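Local structure of transcription Factor E (Sulfolobus solfataricus, 1Q1H) at residues 15-27 with 50-63. The protein helps archaeal RNA polymerase start transcription, enhancing TATA-box recognition by the TATA-binding protein and transcription factor B and recruitment of the polymerase. Numbering follows the deposited sequence.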
ATOM      1  N   LEU A  15      -8.572   9.996   6.586  1.00 55.49           N
ATOM      2  CA  LEU A  15      -7.280  10.675   6.642  1.00 56.33           C
ATOM      3  C   LEU A  15      -6.769  11.108   5.284  1.00 52.28           C
ATOM      4  O   LEU A  15      -6.244  12.198   5.143  1.00 53.47           O
ATOM      5  CB  LEU A  15      -6.232   9.777   7.309  1.00 61.80           C
ATOM      6  CG  LEU A  15      -6.219   9.684   8.841  1.00 65.76           C
ATOM      7  CD1 LEU A  15      -5.415   8.455   9.271  1.00 68.31           C
ATOM      8  CD2 LEU A  15      -5.619  10.966   9.432  1.00 67.36           C
ATOM      9  N   LEU A  16      -6.909  10.256   4.281  1.00 50.29           N
ATOM     10  CA  LEU A  16      -6.434  10.604   2.951  1.00 52.00           C
ATOM     11  C   LEU A  16      -7.572  10.591   1.945  1.00 52.59           C
ATOM     12  O   LEU A  16      -8.744  10.654   2.303  1.00 54.64           O
ATOM     13  CB  LEU A  16      -5.347   9.622   2.492  1.00 54.49           C
ATOM     14  CG  LEU A  16      -4.138   9.349   3.393  1.00 49.81           C
ATOM     15  CD1 LEU A  16      -3.385   8.187   2.819  1.00 49.57           C
ATOM     16  CD2 LEU A  16      -3.251  10.562   3.511  1.00 45.22           C
ATOM     17  N   GLY A  17      -7.224  10.496   0.672  1.00 51.94           N
ATOM     18  CA  GLY A  17      -8.262  10.482  -0.335  1.00 59.09           C
ATOM     19  C   GLY A  17      -9.092   9.213  -0.311  1.00 59.97           C
ATOM     20  O   GLY A  17      -9.552   8.756   0.737  1.00 56.51           O
ATOM     21  N   ASP A  18      -9.290   8.681  -1.509  1.00 61.45           N
ATOM     22  CA  ASP A  18     -10.013   7.455  -1.766  1.00 62.50           C
ATOM     23  C   ASP A  18      -9.146   6.873  -2.865  1.00 63.84           C
ATOM     24  O   ASP A  18      -9.092   5.658  -3.070  1.00 61.66           O
ATOM     25  CB  ASP A  18     -11.405   7.756  -2.299  1.00 67.92           C
ATOM     26  CG  ASP A  18     -12.272   8.458  -1.281  1.00 72.66           C
ATOM     27  OD1 ASP A  18     -11.737   9.343  -0.578  1.00 74.36           O
ATOM     28  OD2 ASP A  18     -13.486   8.138  -1.191  1.00 73.78           O
ATOM     29  N   ASP A  19      -8.456   7.774  -3.562  1.00 65.56           N
ATOM     30  CA  ASP A  19      -7.541   7.401  -4.631  1.00 66.88           C
ATOM     31  C   ASP A  19      -6.542   6.486  -3.946  1.00 67.88           C
ATOM     32  O   ASP A  19      -6.020   5.539  -4.548  1.00 69.41           O
ATOM     33  CB  ASP A  19      -6.796   8.627  -5.166  1.00 71.50           C
ATOM     34  CG  ASP A  19      -7.663   9.531  -6.034  1.00 75.30           C
ATOM     35  OD1 ASP A  19      -8.833   9.803  -5.664  1.00 75.31           O
ATOM     36  OD2 ASP A  19      -7.152   9.989  -7.084  1.00 78.15           O
ATOM     37  N   VAL A  20      -6.296   6.786  -2.673  1.00 64.08           N
ATOM     38  CA  VAL A  20      -5.365   6.034  -1.845  1.00 64.81           C
ATOM     39  C   VAL A  20      -5.934   4.691  -1.377  1.00 63.70           C
ATOM     40  O   VAL A  20      -5.303   3.644  -1.559  1.00 62.57           O
ATOM     41  CB  VAL A  20      -4.931   6.893  -0.622  1.00 64.02           C
ATOM     42  CG1 VAL A  20      -4.761   6.027   0.611  1.00 65.36           C
ATOM     43  CG2 VAL A  20      -3.622   7.619  -0.936  1.00 60.36           C
ATOM     44  N   ILE A  21      -7.126   4.726  -0.784  1.00 64.15           N
ATOM     45  CA  ILE A  21      -7.778   3.520  -0.282  1.00 63.13           C
ATOM     46  C   ILE A  21      -7.754   2.380  -1.290  1.00 65.25           C
ATOM     47  O   ILE A  21      -7.706   1.214  -0.909  1.00 66.92           O
ATOM     48  CB  ILE A  21      -9.240   3.807   0.131  1.00 62.45           C
ATOM     49  CG1 ILE A  21      -9.284   4.324   1.570  1.00 61.28           C
ATOM     50  CG2 ILE A  21     -10.083   2.545   0.020  1.00 62.09           C
ATOM     51  CD1 ILE A  21      -8.555   5.624   1.798  1.00 63.14           C
ATOM     52  N   ASP A  22      -7.788   2.714  -2.574  1.00 67.51           N
ATOM     53  CA  ASP A  22      -7.754   1.694  -3.624  1.00 70.41           C
ATOM     54  C   ASP A  22      -6.443   0.924  -3.601  1.00 69.07           C
ATOM     55  O   ASP A  22      -6.426  -0.286  -3.826  1.00 71.05           O
ATOM     56  CB  ASP A  22      -7.938   2.341  -4.991  1.00 72.38           C
ATOM     57  CG  ASP A  22      -9.221   3.131  -5.080  1.00 76.24           C
ATOM     58  OD1 ASP A  22     -10.307   2.507  -5.120  1.00 77.02           O
ATOM     59  OD2 ASP A  22      -9.138   4.377  -5.095  1.00 77.51           O
ATOM     60  N   VAL A  23      -5.348   1.633  -3.329  1.00 63.75           N
ATOM     61  CA  VAL A  23      -4.030   1.014  -3.271  1.00 59.68           C
ATOM     62  C   VAL A  23      -3.917   0.078  -2.079  1.00 57.31           C
ATOM     63  O   VAL A  23      -3.566  -1.098  -2.234  1.00 55.58           O
ATOM     64  CB  VAL A  23      -2.909   2.080  -3.189  1.00 64.41           C
ATOM     65  CG1 VAL A  23      -1.679   1.506  -2.477  1.00 64.35           C
ATOM     66  CG2 VAL A  23      -2.527   2.538  -4.605  1.00 64.36           C
ATOM     67  N   LEU A  24      -4.222   0.604  -0.894  1.00 54.08           N
ATOM     68  CA  LEU A  24      -4.153  -0.178   0.339  1.00 55.01           C
ATOM     69  C   LEU A  24      -4.864  -1.508   0.150  1.00 58.78           C
ATOM     70  O   LEU A  24      -4.471  -2.521   0.724  1.00 59.91           O
ATOM     71  CB  LEU A  24      -4.799   0.590   1.490  1.00 43.75           C
ATOM     72  CG  LEU A  24      -4.338   0.227   2.900  1.00 43.17           C
ATOM     73  CD1 LEU A  24      -2.846   0.448   2.997  1.00 43.13           C
ATOM     74  CD2 LEU A  24      -5.071   1.076   3.944  1.00 37.58           C
ATOM     75  N   ARG A  25      -5.909  -1.487  -0.673  1.00 63.21           N
ATOM     76  CA  ARG A  25      -6.709  -2.663  -0.974  1.00 64.65           C
ATOM     77  C   ARG A  25      -5.914  -3.826  -1.565  1.00 65.69           C
ATOM     78  O   ARG A  25      -5.701  -4.830  -0.883  1.00 67.47           O
ATOM     79  CB  ARG A  25      -7.848  -2.282  -1.924  1.00 67.41           C
ATOM     80  CG  ARG A  25      -9.031  -1.611  -1.235  1.00 67.54           C
ATOM     81  CD  ARG A  25      -9.578  -2.508  -0.138  1.00 67.84           C
ATOM     82  NE  ARG A  25      -9.873  -3.853  -0.626  1.00 67.33           N
ATOM     83  CZ  ARG A  25      -9.820  -4.952   0.122  1.00 67.37           C
ATOM     84  NH1 ARG A  25      -9.479  -4.880   1.404  1.00 65.64           N
ATOM     85  NH2 ARG A  25     -10.111  -6.128  -0.415  1.00 68.09           N
ATOM     86  N   ILE A  26      -5.496  -3.695  -2.825  1.00 65.19           N
ATOM     87  CA  ILE A  26      -4.715  -4.741  -3.500  1.00 65.08           C
ATOM     88  C   ILE A  26      -3.713  -5.355  -2.524  1.00 66.50           C
ATOM     89  O   ILE A  26      -3.502  -6.567  -2.506  1.00 67.08           O
ATOM     90  CB  ILE A  26      -3.896  -4.183  -4.700  1.00 62.82           C
ATOM     91  CG1 ILE A  26      -4.814  -3.749  -5.845  1.00 61.64           C
ATOM     92  CG2 ILE A  26      -2.934  -5.251  -5.195  1.00 60.99           C
ATOM     93  CD1 ILE A  26      -5.788  -2.644  -5.486  1.00 63.83           C
ATOM     94  N   LEU A  27      -3.087  -4.497  -1.726  1.00 63.92           N
ATOM     95  CA  LEU A  27      -2.117  -4.935  -0.742  1.00 62.50           C
ATOM     96  C   LEU A  27      -2.804  -5.881   0.231  1.00 61.08           C
ATOM     97  O   LEU A  27      -2.443  -7.053   0.322  1.00 62.95           O
ATOM     98  CB  LEU A  27      -1.540  -3.725   0.014  1.00 62.83           C
ATOM     99  CG  LEU A  27      -0.540  -2.793  -0.688  1.00 59.98           C
ATOM    100  CD1 LEU A  27      -0.234  -1.608   0.200  1.00 60.82           C
ATOM    101  CD2 LEU A  27       0.739  -3.544  -1.000  1.00 58.96           C
ATOM    102  N   VAL A  50       0.677   5.698  -8.648  1.00 53.51           N
ATOM    103  CA  VAL A  50       0.615   4.548  -7.768  1.00 51.43           C
ATOM    104  C   VAL A  50       1.613   4.783  -6.658  1.00 53.71           C
ATOM    105  O   VAL A  50       1.315   4.570  -5.487  1.00 58.07           O
ATOM    106  CB  VAL A  50       1.013   3.272  -8.503  1.00 52.18           C
ATOM    107  CG1 VAL A  50       0.959   2.094  -7.569  1.00 51.67           C
ATOM    108  CG2 VAL A  50       0.106   3.056  -9.688  1.00 56.48           C
ATOM    109  N   ARG A  51       2.808   5.228  -7.030  1.00 56.68           N
ATOM    110  CA  ARG A  51       3.855   5.496  -6.051  1.00 56.92           C
ATOM    111  C   ARG A  51       3.473   6.735  -5.259  1.00 53.91           C
ATOM    112  O   ARG A  51       3.896   6.914  -4.127  1.00 51.90           O
ATOM    113  CB  ARG A  51       5.208   5.733  -6.738  1.00 62.62           C
ATOM    114  CG  ARG A  51       5.673   4.651  -7.714  1.00 68.44           C
ATOM    115  CD  ARG A  51       7.205   4.662  -7.807  1.00 71.97           C
ATOM    116  NE  ARG A  51       7.734   4.944  -9.140  1.00 71.45           N
ATOM    117  CZ  ARG A  51       7.485   6.060  -9.819  1.00 73.55           C
ATOM    118  NH1 ARG A  51       6.707   6.999  -9.290  1.00 73.90           N
ATOM    119  NH2 ARG A  51       8.023   6.242 -11.019  1.00 72.33           N
ATOM    120  N   LYS A  52       2.678   7.600  -5.868  1.00 54.88           N
ATOM    121  CA  LYS A  52       2.251   8.811  -5.196  1.00 61.51           C
ATOM    122  C   LYS A  52       1.338   8.439  -4.033  1.00 63.97           C
ATOM    123  O   LYS A  52       1.448   9.003  -2.942  1.00 68.25           O
ATOM    124  CB  LYS A  52       1.544   9.751  -6.189  1.00 64.54           C
ATOM    125  CG  LYS A  52       2.534  10.483  -7.097  1.00 68.08           C
ATOM    126  CD  LYS A  52       1.902  11.310  -8.206  1.00 68.29           C
ATOM    127  CE  LYS A  52       3.000  11.817  -9.156  1.00 71.44           C
ATOM    128  NZ  LYS A  52       2.502  12.425 -10.431  1.00 69.24           N
ATOM    129  N   LYS A  53       0.447   7.478  -4.261  1.00 61.35           N
ATOM    130  CA  LYS A  53      -0.451   7.031  -3.212  1.00 52.60           C
ATOM    131  C   LYS A  53       0.378   6.386  -2.120  1.00 51.31           C
ATOM    132  O   LYS A  53       0.341   6.815  -0.966  1.00 51.58           O
ATOM    133  CB  LYS A  53      -1.479   6.046  -3.772  1.00 52.43           C
ATOM    134  CG  LYS A  53      -2.603   6.746  -4.540  1.00 54.23           C
ATOM    135  CD  LYS A  53      -3.197   5.875  -5.627  1.00 57.04           C
ATOM    136  CE  LYS A  53      -4.053   6.713  -6.558  1.00 59.25           C
ATOM    137  NZ  LYS A  53      -4.650   5.914  -7.670  1.00 64.37           N
ATOM    138  N   LEU A  54       1.151   5.373  -2.481  1.00 46.73           N
ATOM    139  CA  LEU A  54       1.986   4.696  -1.500  1.00 45.25           C
ATOM    140  C   LEU A  54       2.727   5.623  -0.521  1.00 45.60           C
ATOM    141  O   LEU A  54       2.641   5.415   0.684  1.00 45.47           O
ATOM    142  CB  LEU A  54       2.981   3.779  -2.209  1.00 43.66           C
ATOM    143  CG  LEU A  54       2.360   2.535  -2.840  1.00 43.86           C
ATOM    144  CD1 LEU A  54       3.386   1.793  -3.690  1.00 43.54           C
ATOM    145  CD2 LEU A  54       1.835   1.637  -1.742  1.00 46.65           C
ATOM    146  N   ASN A  55       3.431   6.647  -1.000  1.00 41.56           N
ATOM    147  CA  ASN A  55       4.162   7.511  -0.068  1.00 43.21           C
ATOM    148  C   ASN A  55       3.270   8.330   0.851  1.00 39.97           C
ATOM    149  O   ASN A  55       3.702   8.715   1.930  1.00 39.89           O
ATOM    150  CB  ASN A  55       5.107   8.471  -0.798  1.00 48.07           C
ATOM    151  CG  ASN A  55       6.043   7.766  -1.765  1.00 50.58           C
ATOM    152  OD1 ASN A  55       6.222   6.550  -1.711  1.00 50.75           O
ATOM    153  ND2 ASN A  55       6.649   8.538  -2.658  1.00 49.68           N
ATOM    154  N   LEU A  56       2.040   8.609   0.410  1.00 40.82           N
ATOM    155  CA  LEU A  56       1.062   9.383   1.192  1.00 38.41           C
ATOM    156  C   LEU A  56       0.562   8.578   2.388  1.00 37.86           C
ATOM    157  O   LEU A  56       0.422   9.105   3.486  1.00 34.26           O
ATOM    158  CB  LEU A  56      -0.132   9.775   0.315  1.00 33.46           C
ATOM    159  CG  LEU A  56      -0.180  11.163  -0.331  1.00 33.53           C
ATOM    160  CD1 LEU A  56      -1.165  11.128  -1.451  1.00 33.26           C
ATOM    161  CD2 LEU A  56      -0.582  12.238   0.671  1.00 27.91           C
ATOM    162  N   LEU A  57       0.274   7.299   2.149  1.00 46.12           N
ATOM    163  CA  LEU A  57      -0.187   6.372   3.181  1.00 50.53           C
ATOM    164  C   LEU A  57       1.012   6.127   4.080  1.00 55.38           C
ATOM    165  O   LEU A  57       0.931   6.251   5.304  1.00 59.19           O
ATOM    166  CB  LEU A  57      -0.605   5.041   2.550  1.00 50.90           C
ATOM    167  CG  LEU A  57      -1.887   4.877   1.728  1.00 52.00           C
ATOM    168  CD1 LEU A  57      -1.633   3.884   0.600  1.00 52.97           C
ATOM    169  CD2 LEU A  57      -3.017   4.376   2.616  1.00 53.47           C
ATOM    170  N   GLU A  58       2.125   5.769   3.441  1.00 60.35           N
ATOM    171  CA  GLU A  58       3.383   5.488   4.120  1.00 59.19           C
ATOM    172  C   GLU A  58       3.627   6.556   5.161  1.00 54.72           C
ATOM    173  O   GLU A  58       3.943   6.261   6.303  1.00 55.05           O
ATOM    174  CB  GLU A  58       4.527   5.453   3.099  1.00 64.82           C
ATOM    175  CG  GLU A  58       5.925   5.251   3.678  1.00 70.27           C
ATOM    176  CD  GLU A  58       6.454   6.488   4.390  1.00 73.35           C
ATOM    177  OE1 GLU A  58       6.447   7.581   3.784  1.00 76.15           O
ATOM    178  OE2 GLU A  58       6.884   6.368   5.554  1.00 75.67           O
ATOM    179  N   GLU A  59       3.458   7.801   4.754  1.00 54.94           N
ATOM    180  CA  GLU A  59       3.643   8.946   5.636  1.00 54.70           C
ATOM    181  C   GLU A  59       2.748   8.847   6.864  1.00 52.86           C
ATOM    182  O   GLU A  59       3.143   9.241   7.956  1.00 52.84           O
ATOM    183  CB  GLU A  59       3.331  10.222   4.860  1.00 57.16           C
ATOM    184  CG  GLU A  59       3.178  11.458   5.685  1.00 64.30           C
ATOM    185  CD  GLU A  59       2.387  12.511   4.936  1.00 70.27           C
ATOM    186  OE1 GLU A  59       1.181  12.274   4.679  1.00 73.19           O
ATOM    187  OE2 GLU A  59       2.967  13.567   4.597  1.00 73.89           O
ATOM    188  N   GLN A  60       1.541   8.321   6.686  1.00 54.04           N
ATOM    189  CA  GLN A  60       0.607   8.183   7.797  1.00 57.76           C
ATOM    190  C   GLN A  60       0.864   6.909   8.580  1.00 63.83           C
ATOM    191  O   GLN A  60       0.634   6.860   9.793  1.00 66.71           O
ATOM    192  CB  GLN A  60      -0.829   8.197   7.288  1.00 55.72           C
ATOM    193  CG  GLN A  60      -1.125   9.424   6.472  1.00 53.91           C
ATOM    194  CD  GLN A  60      -0.762  10.684   7.207  1.00 50.81           C
ATOM    195  OE1 GLN A  60      -0.258  11.636   6.618  1.00 48.17           O
ATOM    196  NE2 GLN A  60      -1.019  10.700   8.505  1.00 49.62           N
ATOM    197  N   GLY A  61       1.334   5.877   7.880  1.00 63.88           N
ATOM    198  CA  GLY A  61       1.641   4.622   8.540  1.00 60.10           C
ATOM    199  C   GLY A  61       0.703   3.479   8.227  1.00 58.93           C
ATOM    200  O   GLY A  61       0.487   2.610   9.073  1.00 59.24           O
ATOM    201  N   PHE A  62       0.154   3.468   7.016  1.00 56.99           N
ATOM    202  CA  PHE A  62      -0.761   2.407   6.611  1.00 52.36           C
ATOM    203  C   PHE A  62      -0.013   1.436   5.736  1.00 48.39           C
ATOM    204  O   PHE A  62      -0.576   0.463   5.245  1.00 50.63           O
ATOM    205  CB  PHE A  62      -1.958   2.973   5.839  1.00 53.98           C
ATOM    206  CG  PHE A  62      -2.863   3.833   6.671  1.00 53.85           C
ATOM    207  CD1 PHE A  62      -2.490   5.124   7.018  1.00 56.97           C
ATOM    208  CD2 PHE A  62      -4.069   3.343   7.129  1.00 53.56           C
ATOM    209  CE1 PHE A  62      -3.307   5.913   7.810  1.00 60.27           C
ATOM    210  CE2 PHE A  62      -4.893   4.120   7.920  1.00 56.87           C
ATOM    211  CZ  PHE A  62      -4.513   5.409   8.263  1.00 58.71           C
ATOM    212  N   VAL A  63       1.270   1.714   5.551  1.00 52.20           N
ATOM    213  CA  VAL A  63       2.143   0.884   4.733  1.00 53.77           C
ATOM    214  C   VAL A  63       3.601   1.154   5.112  1.00 53.67           C
ATOM    215  O   VAL A  63       3.938   2.229   5.607  1.00 54.43           O
ATOM    216  CB  VAL A  63       1.923   1.191   3.205  1.00 54.12           C
ATOM    217  CG1 VAL A  63       3.102   0.722   2.405  1.00 60.19           C
ATOM    218  CG2 VAL A  63       0.660   0.480   2.678  1.00 50.98           C
TER
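K53 lays its extended side chain along D19, V20 and V23, its methylenes filling the space between them. CD rests on V23 CG2 (3.6 Å) and CG on V20 CG2 (3.8 Å), while CE lies beside CB of D19. The ammonium forms a salt bridge with D49, one turn earlier on its own helix; the carboxylates of D19 and D22 stand farther off and may add to the favourable field. With an alanine in place of K53, D49 would probably lose its charged mate and the packing on the CG2 methyls of V20 and V23 would be thinned. L54 starts out away from helix 21-30, but with CG beside the backbone N (chi1 -71°) it bends CD2 back to V23 CG1 (3.6 Å), the two side chains crossing at about a right angle; its other neighbours include I39 and W80. The two helices cross almost perpendicularly, at 88° with their axes 9.4 Å apart. This is the core of the winged helix domain: helix 21-30 packs against helix 47-60, which follows helix 36-41 in the helix-turn-helix and takes the position of the recognition helix in DNA-binding relatives. L56, near the solvent margin, meets L16 CD2. L57 reaches deeper, its isobutyl group wedged among L16, V20, V23 and L24; L16 CD1 meets its CG at 3.8 Å. Beyond it, Q60 CG packs on L16 CD2 (3.8 Å). At G61 a positive phi (109°) ends the helix and turns the chain toward the wing. F62 receives L15 CD1 at its ring edge, in plane, and L24 CD1 at its CB (3.9 Å); its ring also meets F8 of helix 7-13. V63 CG2 closes the row, touching the CD1 methyls of both L24 and L27.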